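Side-chain contacts in Thiol:disulfide interchange protein (PDB 4OD7), which is a periplasmic thioredoxin-family protein of the DsbA subfamily and probably acts as a dithiol oxidase that puts disulfide bonds into folding proteins: residues W77-A82 with A125-F130; L83-Q88 with A116-E121; P91-G96 with R110-N115. The protein carries 1 engineered substitution. One frame throughout, in Å; residues are numbered along the deposited sequence.

Contact 1: residues W77-A82 with A125-F130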
loop_
_atom_site.group_PDB
_atom_site.type_symbol
_atom_site.label_atom_id
_atom_site.label_comp_id
_atom_site.label_asym_id
_atom_site.label_seq_id
_atom_site.Cartn_x
_atom_site.Cartn_y
_atom_site.Cartn_z
ATOM N N TRP A 77 2.598 7.593 7.084
ATOM C CA TRP A 77 1.703 7.371 5.981
ATOM C C TRP A 77 0.307 7.911 6.339
ATOM O O TRP A 77 -0.364 8.481 5.499
ATOM C CB TRP A 77 1.625 5.899 5.618
ATOM C CG TRP A 77 0.736 5.623 4.408
ATOM C CD1 TRP A 77 -0.344 4.833 4.373
ATOM C CD2 TRP A 77 0.879 6.162 3.088
ATOM N NE1 TRP A 77 -0.882 4.818 3.129
ATOM C CE2 TRP A 77 -0.147 5.625 2.312
ATOM C CE3 TRP A 77 1.791 7.028 2.485
ATOM C CZ2 TRP A 77 -0.302 5.931 0.956
ATOM C CZ3 TRP A 77 1.641 7.318 1.124
ATOM C CH2 TRP A 77 0.606 6.783 0.391
ATOM N N ALA A 78 -0.115 7.711 7.585
ATOM C CA ALA A 78 -1.364 8.320 8.082
ATOM C C ALA A 78 -1.334 9.867 7.936
ATOM O O ALA A 78 -2.338 10.463 7.685
ATOM C CB ALA A 78 -1.631 7.920 9.517
ATOM N N VAL A 79 -0.203 10.498 8.254
ATOM C CA VAL A 79 -0.055 11.943 8.074
ATOM C C VAL A 79 -0.205 12.297 6.593
ATOM O O VAL A 79 -0.830 13.294 6.247
ATOM C CB VAL A 79 1.286 12.442 8.635
ATOM C CG1 VAL A 79 1.522 13.915 8.261
ATOM C CG2 VAL A 79 1.301 12.268 10.143
ATOM N N ALA A 80 0.407 11.491 5.724
ATOM C CA ALA A 80 0.360 11.752 4.299
ATOM C C ALA A 80 -1.081 11.731 3.798
ATOM O O ALA A 80 -1.457 12.549 2.946
ATOM C CB ALA A 80 1.190 10.750 3.560
ATOM N N ILE A 81 -1.852 10.755 4.288
ATOM C CA ILE A 81 -3.274 10.615 3.977
ATOM C C ILE A 81 -4.029 11.810 4.513
ATOM O O ILE A 81 -4.843 12.383 3.798
ATOM C CB ILE A 81 -3.868 9.334 4.524
ATOM C CG1 ILE A 81 -3.202 8.133 3.821
ATOM C CG2 ILE A 81 -5.389 9.307 4.333
ATOM C CD1 ILE A 81 -3.473 6.855 4.486
ATOM N N ALA A 82 -3.794 12.153 5.776
ATOM C CA ALA A 82 -4.511 13.248 6.399
ATOM C C ALA A 82 -4.276 14.589 5.689
ATOM O O ALA A 82 -5.196 15.439 5.622
ATOM C CB ALA A 82 -4.146 13.358 7.892
ATOM N N ALA A 125 0.676 19.720 13.662
ATOM C CA ALA A 125 -0.727 19.665 14.077
ATOM C C ALA A 125 -1.297 18.279 13.807
ATOM O O ALA A 125 -1.953 17.685 14.647
ATOM C CB ALA A 125 -1.536 20.720 13.339
ATOM N N ALA A 126 -0.954 17.743 12.649
ATOM C CA ALA A 126 -1.506 16.473 12.191
ATOM C C ALA A 126 -0.933 15.247 12.920
ATOM O O ALA A 126 -1.664 14.316 13.157
ATOM C CB ALA A 126 -1.300 16.333 10.658
ATOM N N ILE A 127 0.363 15.230 13.245
ATOM C CA ILE A 127 1.071 13.982 13.538
ATOM C C ILE A 127 0.472 13.198 14.730
ATOM O O ILE A 127 0.451 11.972 14.691
ATOM C CB ILE A 127 2.582 14.226 13.786
ATOM C CG1 ILE A 127 3.292 12.902 13.986
ATOM C CG2 ILE A 127 2.804 15.179 14.968
ATOM C CD1 ILE A 127 4.738 13.022 14.080
ATOM N N ASN A 128 -0.039 13.888 15.760
ATOM C CA ASN A 128 -0.700 13.198 16.864
ATOM C C ASN A 128 -2.181 13.590 16.972
ATOM O O ASN A 128 -2.829 13.414 18.009
ATOM C CB ASN A 128 0.016 13.495 18.161
ATOM C CG ASN A 128 1.411 12.915 18.184
ATOM O OD1 ASN A 128 1.609 11.726 17.957
ATOM N ND2 ASN A 128 2.396 13.767 18.406
ATOM N N SER A 129 -2.733 14.026 15.858
ATOM C CA SER A 129 -4.147 14.345 15.799
ATOM C C SER A 129 -5.005 13.103 15.930
ATOM O O SER A 129 -4.559 12.017 15.646
ATOM C CB SER A 129 -4.462 15.089 14.488
ATOM O OG SER A 129 -4.261 14.268 13.371
ATOM N N PHE A 130 -6.239 13.305 16.385
ATOM C CA PHE A 130 -7.255 12.275 16.437
ATOM C C PHE A 130 -7.389 11.621 15.093
ATOM O O PHE A 130 -7.523 10.421 15.005
ATOM C CB PHE A 130 -8.607 12.880 16.866
ATOM C CG PHE A 130 -9.753 11.920 16.786
ATOM C CD1 PHE A 130 -10.157 11.204 17.882
ATOM C CD2 PHE A 130 -10.416 11.716 15.601
ATOM C CE1 PHE A 130 -11.199 10.334 17.801
ATOM C CE2 PHE A 130 -11.446 10.852 15.531
ATOM C CZ PHE A 130 -11.838 10.162 16.623
#

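Contact 2: residues L83-Q88 with A116-E121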
loop_
_atom_site.group_PDB
_atom_site.type_symbol
_atom_site.label_atom_id
_atom_site.label_comp_id
_atom_site.label_asym_id
_atom_site.label_seq_id
_atom_site.Cartn_x
_atom_site.Cartn_y
_atom_site.Cartn_z
ATOM N N LEU A 83 -3.042 14.812 5.222
ATOM C CA LEU A 83 -2.695 16.070 4.556
ATOM C C LEU A 83 -2.985 15.964 3.074
ATOM O O LEU A 83 -2.926 16.962 2.379
ATOM C CB LEU A 83 -1.226 16.432 4.794
ATOM C CG LEU A 83 -0.920 16.694 6.274
ATOM C CD1 LEU A 83 0.476 17.123 6.508
ATOM C CD2 LEU A 83 -1.914 17.659 6.924
ATOM N N GLY A 84 -3.245 14.740 2.597
ATOM C CA GLY A 84 -3.549 14.478 1.202
ATOM C C GLY A 84 -2.343 14.678 0.309
ATOM O O GLY A 84 -2.488 15.055 -0.856
ATOM N N VAL A 85 -1.168 14.341 0.815
ATOM C CA VAL A 85 0.075 14.590 0.080
ATOM C C VAL A 85 0.823 13.303 -0.260
ATOM O O VAL A 85 2.030 13.284 -0.364
ATOM C CB VAL A 85 0.969 15.573 0.889
ATOM C CG1 VAL A 85 0.280 16.915 1.085
ATOM C CG2 VAL A 85 1.342 14.977 2.257
ATOM N N GLU A 86 0.066 12.227 -0.380
ATOM C CA GLU A 86 0.578 10.898 -0.674
ATOM C C GLU A 86 1.507 10.935 -1.880
ATOM O O GLU A 86 2.633 10.503 -1.807
ATOM C CB GLU A 86 -0.571 9.929 -0.951
ATOM C CG GLU A 86 -1.589 9.736 0.172
ATOM C CD GLU A 86 -2.819 10.622 -0.013
ATOM O OE1 GLU A 86 -2.697 11.714 -0.623
ATOM O OE2 GLU A 86 -3.936 10.216 0.408
ATOM N N ASP A 87 1.055 11.525 -2.972
ATOM C CA ASP A 87 1.853 11.527 -4.188
ATOM C C ASP A 87 3.160 12.292 -4.104
ATOM O O ASP A 87 4.134 11.954 -4.768
ATOM C CB ASP A 87 1.030 12.152 -5.324
ATOM C CG ASP A 87 0.008 11.216 -5.902
ATOM O OD1 ASP A 87 -0.076 10.070 -5.427
ATOM O OD2 ASP A 87 -0.729 11.647 -6.824
ATOM N N GLN A 88 3.167 13.325 -3.291
ATOM C CA GLN A 88 4.330 14.171 -3.080
ATOM C C GLN A 88 5.389 13.541 -2.164
ATOM O O GLN A 88 6.551 13.676 -2.420
ATOM C CB GLN A 88 3.892 15.528 -2.486
ATOM C CG GLN A 88 3.203 16.522 -3.442
ATOM C CD GLN A 88 1.872 16.049 -4.046
ATOM O OE1 GLN A 88 1.012 15.451 -3.373
ATOM N NE2 GLN A 88 1.704 16.320 -5.335
ATOM N N ALA A 116 9.251 18.010 0.953
ATOM C CA ALA A 116 8.219 17.719 -0.045
ATOM C C ALA A 116 7.104 18.788 -0.045
ATOM O O ALA A 116 6.011 18.532 -0.570
ATOM C CB ALA A 116 7.626 16.339 0.201
ATOM N N GLY A 117 7.356 19.933 0.616
ATOM C CA GLY A 117 6.457 21.082 0.591
ATOM C C GLY A 117 5.376 21.206 1.648
ATOM O O GLY A 117 4.579 22.150 1.653
ATOM N N VAL A 118 5.334 20.238 2.542
ATOM C CA VAL A 118 4.404 20.283 3.648
ATOM C C VAL A 118 4.857 21.348 4.684
ATOM O O VAL A 118 6.011 21.406 5.085
ATOM C CB VAL A 118 4.308 18.856 4.251
ATOM C CG1 VAL A 118 3.459 18.829 5.488
ATOM C CG2 VAL A 118 3.752 17.917 3.220
ATOM N N LYS A 119 3.921 22.141 5.167
ATOM C CA LYS A 119 4.224 23.142 6.148
ATOM C C LYS A 119 4.504 22.491 7.451
ATOM O O LYS A 119 3.793 21.581 7.831
ATOM C CB LYS A 119 3.072 24.143 6.300
ATOM N N ALA A 120 5.618 22.860 8.060
ATOM C CA ALA A 120 6.017 22.306 9.337
ATOM C C ALA A 120 4.863 22.387 10.312
ATOM O O ALA A 120 4.579 21.434 11.016
ATOM C CB ALA A 120 7.210 23.031 9.887
ATOM N N GLU A 121 4.140 23.498 10.308
ATOM C CA GLU A 121 3.117 23.703 11.306
ATOM C C GLU A 121 1.953 22.735 11.071
ATOM O O GLU A 121 1.386 22.236 12.037
ATOM C CB GLU A 121 2.600 25.145 11.287
ATOM C CG GLU A 121 2.245 25.685 9.907
ATOM C CD GLU A 121 3.339 26.466 9.205
ATOM O OE1 GLU A 121 4.533 26.189 9.424
ATOM O OE2 GLU A 121 2.979 27.343 8.386
#

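Contact 3: residues P91-G96 with R110-N115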
loop_
_atom_site.group_PDB
_atom_site.type_symbol
_atom_site.label_atom_id
_atom_site.label_comp_id
_atom_site.label_asym_id
_atom_site.label_seq_id
_atom_site.Cartn_x
_atom_site.Cartn_y
_atom_site.Cartn_z
ATOM N N PRO A 91 7.246 9.138 -2.979
ATOM C CA PRO A 91 8.559 8.883 -3.558
ATOM C C PRO A 91 9.732 9.212 -2.626
ATOM O O PRO A 91 10.724 8.470 -2.557
ATOM C CB PRO A 91 8.543 9.767 -4.792
ATOM C CG PRO A 91 7.132 9.930 -5.125
ATOM C CD PRO A 91 6.445 10.009 -3.856
ATOM N N ALA A 92 9.596 10.303 -1.868
ATOM C CA ALA A 92 10.675 10.764 -0.948
ATOM C C ALA A 92 10.886 9.840 0.259
ATOM O O ALA A 92 12.009 9.692 0.766
ATOM C CB ALA A 92 10.387 12.223 -0.438
ATOM N N LEU A 93 9.811 9.212 0.706
ATOM C CA LEU A 93 9.878 8.324 1.831
ATOM C C LEU A 93 10.515 7.023 1.397
ATOM O O LEU A 93 11.343 6.483 2.095
ATOM C CB LEU A 93 8.494 8.091 2.381
ATOM C CG LEU A 93 7.851 9.288 3.106
ATOM C CD1 LEU A 93 6.449 8.936 3.373
ATOM C CD2 LEU A 93 8.536 9.700 4.390
ATOM N N PHE A 94 10.123 6.520 0.246
ATOM C CA PHE A 94 10.812 5.342 -0.297
ATOM C C PHE A 94 12.302 5.643 -0.489
ATOM O O PHE A 94 13.148 4.896 -0.062
ATOM C CB PHE A 94 10.226 4.906 -1.644
ATOM C CG PHE A 94 9.061 3.975 -1.543
ATOM C CD1 PHE A 94 9.192 2.723 -0.999
ATOM C CD2 PHE A 94 7.826 4.358 -2.031
ATOM C CE1 PHE A 94 8.091 1.868 -0.923
ATOM C CE2 PHE A 94 6.729 3.510 -1.962
ATOM C CZ PHE A 94 6.865 2.263 -1.410
ATOM N N LYS A 95 12.596 6.774 -1.099
ATOM C CA LYS A 95 13.971 7.163 -1.356
ATOM C C LYS A 95 14.780 7.282 -0.070
ATOM O O LYS A 95 15.885 6.753 0.024
ATOM C CB LYS A 95 14.001 8.465 -2.153
ATOM C CG LYS A 95 15.369 9.010 -2.334
ATOM C CD LYS A 95 15.402 10.350 -2.990
ATOM C CE LYS A 95 16.811 10.902 -2.829
ATOM N NZ LYS A 95 17.844 9.988 -3.365
ATOM N N GLY A 96 14.223 7.955 0.925
ATOM C CA GLY A 96 14.952 8.187 2.141
ATOM C C GLY A 96 15.176 6.918 2.906
ATOM O O GLY A 96 16.154 6.781 3.576
ATOM N N ARG A 110 9.842 13.916 9.638
ATOM C CA ARG A 110 9.372 15.297 9.613
ATOM C C ARG A 110 10.091 16.163 8.569
ATOM O O ARG A 110 9.437 16.845 7.767
ATOM C CB ARG A 110 9.523 15.895 10.999
ATOM C CG ARG A 110 9.039 17.310 11.129
ATOM C CD ARG A 110 9.072 17.737 12.548
ATOM N NE ARG A 110 8.562 19.088 12.707
ATOM C CZ ARG A 110 9.310 20.180 12.581
ATOM N NH1 ARG A 110 10.583 20.079 12.226
ATOM N NH2 ARG A 110 8.780 21.381 12.775
ATOM N N THR A 111 11.421 16.103 8.539
ATOM C CA THR A 111 12.200 16.872 7.553
ATOM C C THR A 111 11.810 16.480 6.153
ATOM O O THR A 111 11.747 17.323 5.296
ATOM C CB THR A 111 13.715 16.675 7.690
ATOM O OG1 THR A 111 14.144 17.182 8.960
ATOM C CG2 THR A 111 14.426 17.409 6.610
ATOM N N THR A 112 11.558 15.193 5.925
ATOM C CA THR A 112 11.136 14.692 4.616
ATOM C C THR A 112 9.826 15.304 4.107
ATOM O O THR A 112 9.739 15.750 2.969
ATOM C CB THR A 112 10.960 13.147 4.672
ATOM O OG1 THR A 112 12.167 12.549 5.151
ATOM C CG2 THR A 112 10.588 12.561 3.300
ATOM N N PHE A 113 8.823 15.346 4.974
ATOM C CA PHE A 113 7.549 15.980 4.655
ATOM C C PHE A 113 7.783 17.465 4.298
ATOM O O PHE A 113 7.300 17.933 3.270
ATOM C CB PHE A 113 6.583 15.843 5.807
ATOM C CG PHE A 113 5.831 14.522 5.807
ATOM C CD1 PHE A 113 4.484 14.456 5.481
ATOM C CD2 PHE A 113 6.478 13.338 6.079
ATOM C CE1 PHE A 113 3.808 13.244 5.477
ATOM C CE2 PHE A 113 5.774 12.112 6.092
ATOM C CZ PHE A 113 4.464 12.072 5.776
ATOM N N ILE A 114 8.551 18.181 5.128
ATOM C CA ILE A 114 8.822 19.608 4.900
ATOM C C ILE A 114 9.552 19.853 3.567
ATOM O O ILE A 114 9.194 20.773 2.844
ATOM C CB ILE A 114 9.646 20.227 6.073
ATOM C CG1 ILE A 114 8.821 20.238 7.377
ATOM C CG2 ILE A 114 10.125 21.632 5.710
ATOM C CD1 ILE A 114 9.618 20.530 8.624
ATOM N N ASN A 115 10.517 19.010 3.199
ATOM C CA ASN A 115 11.175 19.148 1.900
ATOM C C ASN A 115 10.299 18.788 0.701
ATOM O O ASN A 115 10.545 19.238 -0.412
ATOM C CB ASN A 115 12.370 18.271 1.868
ATOM C CG ASN A 115 13.494 18.873 2.553
ATOM O OD1 ASN A 115 13.690 20.079 2.488
ATOM N ND2 ASN A 115 14.230 18.055 3.290
#

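Contact 1: residues W77-A82 with A125-F130
Val79 and Ile127 mark the nearest approach of the two backbones, with their CA atoms 5.9 Å apart. Residues 77-82 are an unbroken run of helix 70-83. Residues 125-130 carry the last part of helix 120-126 into a type I beta turn from Ala126 to Ser129 and lead into helix 130-145. On the helix side the contact is carried by Val79, whose branches take separate targets. CG2 lies against the main chain of the turn, 3.8 Å from Ile127 CA and 4.3 Å from Ile127 CB. CG1, anti to the backbone N (chi1 172°), faces the methyl of Ala126, Val79 CG1 to Ala126 CB being 4.4 Å. The CB of Ile127 is directed away from the helix, so Val79 CG2 meets CA, CB and the start of the CG1 branch, while CD1 runs on past it. The turn is braced from within by a doubly used carbonyl. Ala126 O accepts from Ser129 N at 2.9 Å and from Ser129 OG at 2.6 Å, the hydroxyl approaching at a C=O...O angle of 129° and tilted 18° from the carbonyl plane. The same OG bonds Val132 N as N-cap of helix 130-145, so one serine joins the turn to the next helix. Arg75 NH1 holds Ile127 O, a polar tie beside the apolar patch, while Phe113 packs on Val79. This is helix-to-turn packing within the helical domain that DsbA proteins carry as an insertion in the thioredoxin fold, here between strands 58-62 and 153-156.

Contact 2: residues L83-Q88 with A116-E121
Gln88 has a flat amide that plays no part in its meeting with Ala116: the side chain bends at chi2 (62°) and leads away, and neither the faces nor the edges of the amide are engaged across the contact. What touches is the base of the residue and its backbone, Gln88 CB lying 4.1 Å from Ala116 O and Gln88 O 3.9 Å from Ala116 CB. The rest of the contact is aliphatic and centres on Val118, whose two methyls divide the partners between them. Val118 CG1, swung to the side opposite the main-chain N (chi1 175°), meets Leu83 CD1 at 3.6 Å, the two side chains crossing at about a right angle. Val118 CG2 lies 3.9 Å from Val85 CG2, with Val85 CG1 slightly farther off. Each segment follows or takes in the Schellman motif that closes the preceding helix: Gly84 and Gly117 are the C-prime residues, and Val85 N and Val118 N bond back to Ala80 O and Phe113 O. Each valine is thus placed just past a helix end. The contact brings the link between helices 70-83 and 86-99, with the first turn of the latter, against the link between 106-115 and 120-126, and Phe113 of helix 106-115 also packs on Val118.

Contact 3: residues P91-G96 with R110-N115
Leu93 and Thr112 meet in the closely packed part of this helix pair, where Leu93 CD2 lies 3.7 Å from Thr112 CG2. The same leucine methyl reaches the Phe113 ring, approaching it obliquely, with Leu93 CD2 at 4.0 Å from Phe113 CE2. Leu93 and Phe113 are both buried, and helix 70-83 closes over them through Met73 and Ala76. Thr112 splits its two branches: CG2 goes to the interface, while OG1 folds beside the main-chain N (chi1 -55°) and bonds Asp108 O one turn back in its own helix. Ala92 forms the more solvent-exposed rim, where its one methyl has a single partner, Ala92 CB to Thr112 CG2 at 3.8 Å. Beyond it the exposed Asn115 points toward residues 91-96 but makes no contact with them. The axes of the two short segments approach to 10.0 Å at 138°, an obliquely antiparallel pairing, and helix 86-99 is kinked at Pro91. Phe94 of the same helix meets Phe30 and Tyr36, close in sequence to Cys35 and to Ser32, an engineered residue; these last two are the positions of the redox-active disulfide, absent here. The pair belongs to the helical domain of the DsbA fold, which flanks the thioredoxin active site.

All three contacts join pieces of the helical domain by apolar packing, but they differ in depth and in what they join. Contact 1 is buried and sets a helix against a turn, with polar bonds reinforcing the turn itself. Contact 2 is nearer the surface and brings an interhelical link, with the first turn of the helix after it, against a second link; its chemistry is methyl on methyl, plus backbone contacts at its exposed end. Contact 3, partly buried, pairs helix with helix and alone brings an aromatic ring across. Helix 86-99 serves contacts 2 and 3, and helix 120-126 serves contacts 1 and 2. Phe113 ties contact 3 to contact 1, its CE1 lying 3.7 Å from Val79 CG1.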